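Local structure of Na-K-Cl cotransporter (Methanosarcina acetivorans, 3G40) at residues L252-D257 and F274-G279. The protein is the cytoplasmic C-terminal domain of a SLC12A-family transporter that probably carries chloride together with cations across the membrane. Numbering follows the deposited sequence.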
loop_
_atom_site.group_PDB
_atom_site.type_symbol
_atom_site.label_atom_id
_atom_site.label_comp_id
_atom_site.label_asym_id
_atom_site.label_seq_id
_atom_site.Cartn_x
_atom_site.Cartn_y
_atom_site.Cartn_z
ATOM N N LEU A 252 15.062 15.922 -8.118
ATOM C CA LEU A 252 16.221 15.031 -8.098
ATOM C C LEU A 252 17.396 15.704 -8.811
ATOM O O LEU A 252 17.285 16.090 -9.981
ATOM C CB LEU A 252 15.876 13.691 -8.794
ATOM C CG LEU A 252 16.969 12.636 -8.970
ATOM C CD1 LEU A 252 17.536 12.230 -7.626
ATOM C CD2 LEU A 252 16.394 11.407 -9.702
ATOM N N ASP A 253 18.513 15.857 -8.104
ATOM C CA ASP A 253 19.730 16.436 -8.678
ATOM C C ASP A 253 20.212 15.530 -9.804
ATOM O O ASP A 253 20.194 14.310 -9.653
ATOM C CB ASP A 253 20.799 16.547 -7.583
ATOM C CG ASP A 253 22.068 17.258 -8.046
ATOM O OD1 ASP A 253 22.373 17.255 -9.256
ATOM O OD2 ASP A 253 22.781 17.805 -7.177
ATOM N N PRO A 254 20.628 16.120 -10.942
ATOM C CA PRO A 254 21.172 15.346 -12.070
ATOM C C PRO A 254 22.310 14.422 -11.639
ATOM O O PRO A 254 22.594 13.415 -12.297
ATOM C CB PRO A 254 21.718 16.430 -13.002
ATOM C CG PRO A 254 20.908 17.637 -12.698
ATOM C CD PRO A 254 20.524 17.558 -11.251
ATOM N N ASN A 255 22.955 14.783 -10.537
ATOM C CA ASN A 255 24.041 14.007 -9.956
ATOM C C ASN A 255 23.714 13.774 -8.491
ATOM O O ASN A 255 24.259 14.443 -7.608
ATOM C CB ASN A 255 25.363 14.770 -10.085
ATOM C CG ASN A 255 26.491 14.126 -9.299
ATOM O OD1 ASN A 255 26.430 12.943 -8.951
ATOM N ND2 ASN A 255 27.534 14.904 -9.017
ATOM N N PRO A 256 22.806 12.829 -8.227
ATOM C CA PRO A 256 22.116 12.713 -6.937
ATOM C C PRO A 256 22.928 12.033 -5.839
ATOM O O PRO A 256 23.727 11.139 -6.114
ATOM C CB PRO A 256 20.900 11.836 -7.269
ATOM C CG PRO A 256 20.986 11.523 -8.759
ATOM C CD PRO A 256 22.395 11.774 -9.164
ATOM N N ASP A 257 22.707 12.463 -4.601
ATOM C CA ASP A 257 23.199 11.745 -3.435
ATOM C C ASP A 257 22.071 10.848 -2.944
ATOM O O ASP A 257 21.180 11.303 -2.226
ATOM C CB ASP A 257 23.611 12.721 -2.336
ATOM C CG ASP A 257 24.222 12.026 -1.128
ATOM O OD1 ASP A 257 24.150 10.783 -1.043
ATOM O OD2 ASP A 257 24.777 12.731 -0.255
ATOM N N PHE A 274 11.443 11.564 -6.013
ATOM C CA PHE A 274 12.420 12.548 -6.472
ATOM C C PHE A 274 12.371 12.635 -7.985
ATOM O O PHE A 274 12.500 11.624 -8.681
ATOM C CB PHE A 274 13.824 12.168 -5.995
ATOM C CG PHE A 274 13.916 11.989 -4.510
ATOM C CD1 PHE A 274 13.523 10.799 -3.921
ATOM C CD2 PHE A 274 14.364 13.031 -3.694
ATOM C CE1 PHE A 274 13.581 10.638 -2.542
ATOM C CE2 PHE A 274 14.433 12.879 -2.319
ATOM C CZ PHE A 274 14.042 11.687 -1.738
ATOM N N ALA A 275 12.158 13.845 -8.488
ATOM C CA ALA A 275 11.902 14.047 -9.900
ATOM C C ALA A 275 12.975 14.881 -10.601
ATOM O O ALA A 275 13.216 16.040 -10.239
ATOM C CB ALA A 275 10.529 14.671 -10.090
ATOM N N LEU A 276 13.613 14.285 -11.614
ATOM C CA LEU A 276 14.602 14.981 -12.434
ATOM C C LEU A 276 13.988 15.263 -13.795
ATOM O O LEU A 276 13.480 14.353 -14.451
ATOM C CB LEU A 276 15.869 14.134 -12.588
ATOM C CG LEU A 276 16.930 14.570 -13.601
ATOM C CD1 LEU A 276 17.561 15.908 -13.232
ATOM C CD2 LEU A 276 17.996 13.490 -13.711
ATOM N N ASP A 277 14.032 16.525 -14.210
ATOM C CA ASP A 277 13.483 16.945 -15.497
ATOM C C ASP A 277 14.305 16.420 -16.673
ATOM O O ASP A 277 15.505 16.185 -16.549
ATOM C CB ASP A 277 13.488 18.467 -15.603
ATOM C CG ASP A 277 12.433 19.118 -14.746
ATOM O OD1 ASP A 277 11.667 18.403 -14.066
ATOM O OD2 ASP A 277 12.374 20.356 -14.770
ATOM N N SER A 278 13.662 16.274 -17.823
ATOM C CA SER A 278 14.389 15.976 -19.048
ATOM C C SER A 278 15.005 17.277 -19.525
ATOM O O SER A 278 16.027 17.288 -20.212
ATOM C CB SER A 278 13.445 15.448 -20.122
ATOM O OG SER A 278 12.487 16.433 -20.474
ATOM N N GLY A 279 14.366 18.378 -19.148
ATOM C CA GLY A 279 14.779 19.692 -19.607
ATOM C C GLY A 279 13.862 20.186 -20.710
ATOM O O GLY A 279 13.911 21.350 -21.107
#
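Leu252 and Leu276 bring their CA atoms within 4.6 Å where the chain leaves strand 247-251 beside its parallel neighbour 271-276, and one backbone hydrogen bond joins the segments, from Leu252 N to Ala275 O (2.8 Å). That bond is straight at the proton (167°), but the donor lies above the carbonyl plane and not on a lone pair. The Leu252 side chain lies across the backbone of the neighbouring strand: CB sits 3.8 Å from both Phe274 CB and Leu276 CB, while CD1 lies beside Phe274 CB and CD2 beside Leu276 CB. Ile131 of helix 124-136 touches both leucines. Leu276 has CG anti to its backbone N (chi1 170°), which carries CD1 to 3.3 Å from Leu252 O and to 3.8 Å from Pro254 CG; the proline ring meets this methyl with its CG and CD. Asp253 OD1 accepts from Asn255 N (2.8 Å), an Asx turn that bends the loop before Asp257, which takes the N-cap position of helix 258-268 with weak bonds. Of its side chain Phe274 offers only CB to segment 252-257; the ring leads away to meet that of Phe250, planes about 15° apart. Leu252 O keeps a polar partner beside the methyl, since Asn177 ND2 donates to it, while OD1 of that amide accepts from Asp277 N. One asparagine thus ties the diverging segments together just past their strand ends, beside an otherwise largely apolar contact.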